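Local coordinates for small heat shock protein hsp20 family (Sulfolobus solfataricus, PDB 4RZK) that probably binds unfolding proteins as a small heat shock chaperone, represented here by its dimeric alpha-crystallin domain, at residues E5-L10 with E52-Y57; L45-K50 with K58-P63. One frame throughout, in Å; residues are numbered along the deposited sequence.

Contact 1: residues E5-L10 with E52-Y57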
# COMPACT_ATOMS: atom_id res chain seq x y z
N GLU A 5 12.12 -10.50 -3.58
CA GLU A 5 12.37 -10.57 -2.16
C GLU A 5 11.06 -10.48 -1.42
O GLU A 5 10.30 -9.56 -1.63
CB GLU A 5 13.28 -9.44 -1.73
CG GLU A 5 13.95 -9.69 -0.40
CD GLU A 5 14.70 -8.49 0.07
OE1 GLU A 5 14.55 -7.43 -0.54
OE2 GLU A 5 15.43 -8.60 1.06
N GLU A 6 10.81 -11.42 -0.53
CA GLU A 6 9.62 -11.37 0.31
C GLU A 6 9.72 -10.21 1.27
O GLU A 6 10.80 -9.88 1.74
CB GLU A 6 9.49 -12.68 1.07
CG GLU A 6 8.12 -12.92 1.67
CD GLU A 6 7.79 -14.39 1.76
OE1 GLU A 6 8.19 -15.02 2.75
OE2 GLU A 6 7.13 -14.91 0.85
N ARG A 7 8.59 -9.59 1.57
CA ARG A 7 8.58 -8.40 2.41
C ARG A 7 7.61 -8.57 3.55
O ARG A 7 6.66 -9.31 3.44
CB ARG A 7 8.15 -7.19 1.59
CG ARG A 7 9.21 -6.64 0.66
CD ARG A 7 8.58 -5.78 -0.39
NE ARG A 7 7.93 -4.62 0.19
CZ ARG A 7 7.32 -3.68 -0.51
NH1 ARG A 7 7.30 -3.76 -1.82
NH2 ARG A 7 6.75 -2.67 0.09
N GLU A 8 7.84 -7.86 4.64
CA GLU A 8 6.92 -7.93 5.74
C GLU A 8 6.07 -6.69 5.71
O GLU A 8 6.57 -5.59 5.80
CB GLU A 8 7.69 -8.00 7.04
CG GLU A 8 6.84 -7.91 8.28
CD GLU A 8 7.62 -8.26 9.51
OE1 GLU A 8 7.84 -7.38 10.35
OE2 GLU A 8 8.04 -9.41 9.63
N PRO A 9 4.77 -6.89 5.59
CA PRO A 9 3.81 -5.82 5.41
C PRO A 9 3.63 -4.97 6.64
O PRO A 9 3.79 -5.47 7.73
CB PRO A 9 2.52 -6.56 5.10
CG PRO A 9 2.73 -7.94 5.60
CD PRO A 9 4.17 -8.21 5.37
N LEU A 10 3.31 -3.70 6.47
CA LEU A 10 2.97 -2.89 7.60
C LEU A 10 1.65 -3.39 8.12
O LEU A 10 0.70 -3.53 7.37
CB LEU A 10 2.82 -1.44 7.18
CG LEU A 10 3.99 -0.73 6.52
CD1 LEU A 10 3.62 0.72 6.29
CD2 LEU A 10 5.24 -0.80 7.37
N GLU A 52 3.43 -10.92 -9.03
CA GLU A 52 4.73 -11.05 -9.66
C GLU A 52 5.72 -10.02 -9.17
O GLU A 52 6.85 -10.33 -8.85
CB GLU A 52 4.59 -10.87 -11.16
CG GLU A 52 4.27 -12.13 -11.92
CD GLU A 52 4.46 -11.94 -13.40
OE1 GLU A 52 5.61 -12.02 -13.85
OE2 GLU A 52 3.46 -11.71 -14.10
N ASP A 53 5.29 -8.78 -9.13
CA ASP A 53 6.14 -7.72 -8.64
C ASP A 53 6.44 -7.75 -7.16
O ASP A 53 7.56 -7.50 -6.75
CB ASP A 53 5.60 -6.37 -9.08
CG ASP A 53 5.51 -6.26 -10.58
OD1 ASP A 53 6.57 -6.16 -11.22
OD2 ASP A 53 4.39 -6.28 -11.11
N ARG A 54 5.44 -8.05 -6.35
CA ARG A 54 5.57 -7.97 -4.90
C ARG A 54 5.04 -9.19 -4.16
O ARG A 54 3.98 -9.69 -4.48
CB ARG A 54 4.89 -6.70 -4.40
CG ARG A 54 5.80 -5.50 -4.44
CD ARG A 54 5.05 -4.20 -4.42
NE ARG A 54 4.79 -3.72 -5.77
CZ ARG A 54 5.40 -2.68 -6.30
NH1 ARG A 54 5.12 -2.31 -7.53
NH2 ARG A 54 6.31 -2.03 -5.61
N GLN A 55 5.79 -9.67 -3.17
CA GLN A 55 5.32 -10.77 -2.34
C GLN A 55 5.44 -10.48 -0.84
O GLN A 55 6.46 -10.00 -0.40
CB GLN A 55 6.00 -12.08 -2.75
CG GLN A 55 7.48 -11.98 -3.11
CD GLN A 55 7.73 -11.46 -4.50
OE1 GLN A 55 7.16 -11.93 -5.46
NE2 GLN A 55 8.61 -10.48 -4.61
N TYR A 56 4.40 -10.76 -0.07
CA TYR A 56 4.41 -10.48 1.36
C TYR A 56 4.05 -11.69 2.19
O TYR A 56 3.22 -12.48 1.79
CB TYR A 56 3.42 -9.38 1.72
CG TYR A 56 3.41 -8.15 0.86
CD1 TYR A 56 3.96 -6.97 1.32
CD2 TYR A 56 2.82 -8.15 -0.37
CE1 TYR A 56 3.94 -5.83 0.55
CE2 TYR A 56 2.79 -7.01 -1.14
CZ TYR A 56 3.35 -5.86 -0.68
OH TYR A 56 3.33 -4.73 -1.44
N TYR A 57 4.68 -11.81 3.34
CA TYR A 57 4.28 -12.75 4.37
C TYR A 57 4.36 -12.07 5.72
O TYR A 57 5.34 -11.42 6.02
CB TYR A 57 5.16 -13.99 4.33
CG TYR A 57 4.91 -14.98 5.43
CD1 TYR A 57 4.10 -16.08 5.24
CD2 TYR A 57 5.52 -14.84 6.66
CE1 TYR A 57 3.88 -16.99 6.25
CE2 TYR A 57 5.31 -15.75 7.67
CZ TYR A 57 4.49 -16.82 7.45
OH TYR A 57 4.29 -17.71 8.46
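The backbone of Arg7 bonds to Gln55 and Tyr57, the residues flanking Tyr56. Its N donates to Gln55 O at 2.9 Å, and its O receives Tyr57 N at 3.2 Å. The two bonds straddle Tyr56, as in a parallel bridge, and Tyr56 CA adds a CH···O contact to Arg7 O at 3.3 Å. This is a short parallel pairing within the sheet of the alpha-crystallin domain, where the start of the N-terminal strand lies along the strand that begins at Gln55.

Among the side chains, the Arg7 guanidinium lies with one face over Tyr56 CE1, their planes turned 51° apart. Arg7 and Arg54 run side by side, with Arg7 NH1 3.5 Å from Arg54 CD; their like charges are probably balanced by Glu25 of the second subunit, which forms salt bridges with both. Tyr56 OH is hydrogen-bonded to Pro27 O. Pro9 lies against the tyrosine from the other direction, its CD 3.9 Å from Tyr56 CB. Away from Arg7 and Tyr56, Glu6 extends from a CG anti to the backbone N (chi1 -164°), which brings OE1 to 3.6 Å from Tyr57 CB.

Contact 2: residues L45-K50 with K58-P63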
# COMPACT_ATOMS: atom_id res chain seq x y z
N LEU A 45 -2.14 -15.00 13.78
CA LEU A 45 -2.76 -14.81 12.48
C LEU A 45 -1.72 -14.70 11.38
O LEU A 45 -0.74 -14.00 11.51
CB LEU A 45 -3.64 -13.57 12.45
CG LEU A 45 -4.20 -13.32 11.06
CD1 LEU A 45 -5.34 -14.26 10.76
CD2 LEU A 45 -4.64 -11.89 10.88
N VAL A 46 -1.95 -15.42 10.30
CA VAL A 46 -0.96 -15.55 9.24
C VAL A 46 -1.46 -15.05 7.89
O VAL A 46 -2.46 -15.54 7.37
CB VAL A 46 -0.51 -17.02 9.10
CG1 VAL A 46 0.23 -17.24 7.79
CG2 VAL A 46 0.35 -17.39 10.29
N ILE A 47 -0.75 -14.09 7.32
CA ILE A 47 -1.14 -13.47 6.05
C ILE A 47 -0.13 -13.66 4.93
O ILE A 47 1.03 -13.35 5.08
CB ILE A 47 -1.34 -11.96 6.23
CG1 ILE A 47 -2.50 -11.67 7.16
CG2 ILE A 47 -1.59 -11.30 4.89
CD1 ILE A 47 -2.40 -10.32 7.81
N THR A 48 -0.60 -14.15 3.79
CA THR A 48 0.24 -14.37 2.63
C THR A 48 -0.28 -13.64 1.42
O THR A 48 -1.41 -13.85 1.03
CB THR A 48 0.22 -15.85 2.25
OG1 THR A 48 1.23 -16.54 2.98
CG2 THR A 48 0.48 -16.00 0.80
N ALA A 49 0.54 -12.80 0.80
CA ALA A 49 0.14 -12.11 -0.41
C ALA A 49 1.16 -12.27 -1.52
O ALA A 49 2.33 -12.03 -1.31
CB ALA A 49 -0.09 -10.65 -0.13
N LYS A 50 0.72 -12.70 -2.69
CA LYS A 50 1.63 -12.95 -3.81
C LYS A 50 1.22 -12.30 -5.13
O LYS A 50 0.09 -12.37 -5.55
CB LYS A 50 1.79 -14.45 -4.03
CG LYS A 50 3.19 -14.96 -3.82
CD LYS A 50 3.17 -16.24 -3.01
CE LYS A 50 4.19 -16.21 -1.90
NZ LYS A 50 5.56 -16.44 -2.42
N LYS A 58 3.34 -12.23 6.54
CA LYS A 58 3.39 -11.72 7.90
C LYS A 58 2.72 -12.68 8.86
O LYS A 58 1.76 -13.33 8.52
CB LYS A 58 2.71 -10.37 8.00
CG LYS A 58 2.62 -9.82 9.40
CD LYS A 58 3.87 -9.08 9.79
CE LYS A 58 3.57 -7.92 10.71
NZ LYS A 58 4.69 -7.67 11.65
N GLU A 59 3.25 -12.77 10.07
CA GLU A 59 2.58 -13.53 11.10
C GLU A 59 2.44 -12.69 12.34
O GLU A 59 3.37 -12.01 12.74
CB GLU A 59 3.29 -14.86 11.35
CG GLU A 59 4.27 -14.89 12.50
CD GLU A 59 5.01 -16.20 12.55
OE1 GLU A 59 5.89 -16.36 13.40
OE2 GLU A 59 4.70 -17.08 11.72
N ILE A 60 1.25 -12.71 12.92
CA ILE A 60 0.94 -11.86 14.04
C ILE A 60 0.52 -12.66 15.24
O ILE A 60 -0.31 -13.54 15.13
CB ILE A 60 -0.24 -10.94 13.72
CG1 ILE A 60 0.18 -9.83 12.77
CG2 ILE A 60 -0.79 -10.37 15.01
CD1 ILE A 60 -0.47 -9.94 11.41
N ASP A 61 1.08 -12.33 16.39
CA ASP A 61 0.65 -12.96 17.62
C ASP A 61 -0.46 -12.10 18.16
O ASP A 61 -0.26 -10.94 18.46
CB ASP A 61 1.80 -12.99 18.61
CG ASP A 61 3.03 -13.66 18.05
OD1 ASP A 61 3.07 -14.90 18.01
OD2 ASP A 61 3.96 -12.95 17.65
N LEU A 62 -1.63 -12.69 18.28
CA LEU A 62 -2.81 -11.99 18.74
C LEU A 62 -2.87 -11.82 20.25
O LEU A 62 -2.37 -12.65 20.98
CB LEU A 62 -4.05 -12.69 18.22
CG LEU A 62 -4.11 -12.78 16.70
CD1 LEU A 62 -5.09 -13.84 16.26
CD2 LEU A 62 -4.46 -11.44 16.11
N PRO A 63 -3.49 -10.75 20.69
CA PRO A 63 -3.68 -10.48 22.12
C PRO A 63 -4.55 -11.54 22.77
O PRO A 63 -4.34 -11.84 23.93
CB PRO A 63 -4.37 -9.12 22.14
CG PRO A 63 -4.55 -8.71 20.72
CD PRO A 63 -3.60 -9.51 19.91
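Leu45 and Ile60 face each other as a hydrogen-bonded antiparallel pair: Leu45 N donates to Ile60 O at 2.7 Å and Ile60 N returns to Leu45 O at 2.8 Å. Two residues along, Ile47 and Lys58 repeat the pattern, with Ile47 N to Lys58 O at 2.9 Å and Lys58 N to Ile47 O at 3.0 Å. Between them Val46 and Glu59 make the non-hydrogen-bonded pair, their CA atoms drawn in to 4.5 Å. Here Glu59 CA makes a CH···O contact with Leu45 O, and Val46 CA one with Lys58 O.

The side chains then part to the two faces. Leu45, Ile47, Ile60 and Lys58 share one, Lys58 NZ leaving it for a long, weak ion pair with Glu8. Ile47 CD1 meets Ile60 CD1 at 4.1 Å; each isoleucine sets CG1 anti to its carbonyl carbon (chi1 -65° and -74°), and the two CD1 methyls meet diagonally across the strands. Leu62, just past the end of the strand, brings CD1 to 4.1 Å from Leu45 CB. Val46 and Glu59 run side by side on the other face, through Val46 CG2 and Glu59 CB.

Further out, Val22 of strand 19-25 packs on both Leu45 and Leu62, and Ala24 on Ile47, helping to bury all three. The ladder is the antiparallel hairpin of strands 44-50 and 55-61, part of the immunoglobulin-like beta-sandwich of the alpha-crystallin domain.

In the fold
From the N terminus, residues 5-10 open strand 6-16, and contact 1 closes a long loop when the chain returns at 52-57, having made strands 19-25, 34-39 and 44-50. Contact 2 closes a much shorter one, the hairpin of strands 44-50 and 55-61. The two cross rather than nest, because 45-50 comes before 52-57 and 58-63 after it. They meet on strand 55-61: its first half pairs with the N-terminal strand, while strand 44-50 runs along the other side from Tyr56 onward, so three neighbouring strands of one sheet are tied together. At the junction Tyr56 N probably bonds to Ala49 O, and Pro9 CG packs on Lys58 CB. The second subunit reaches contact 1 but not contact 2.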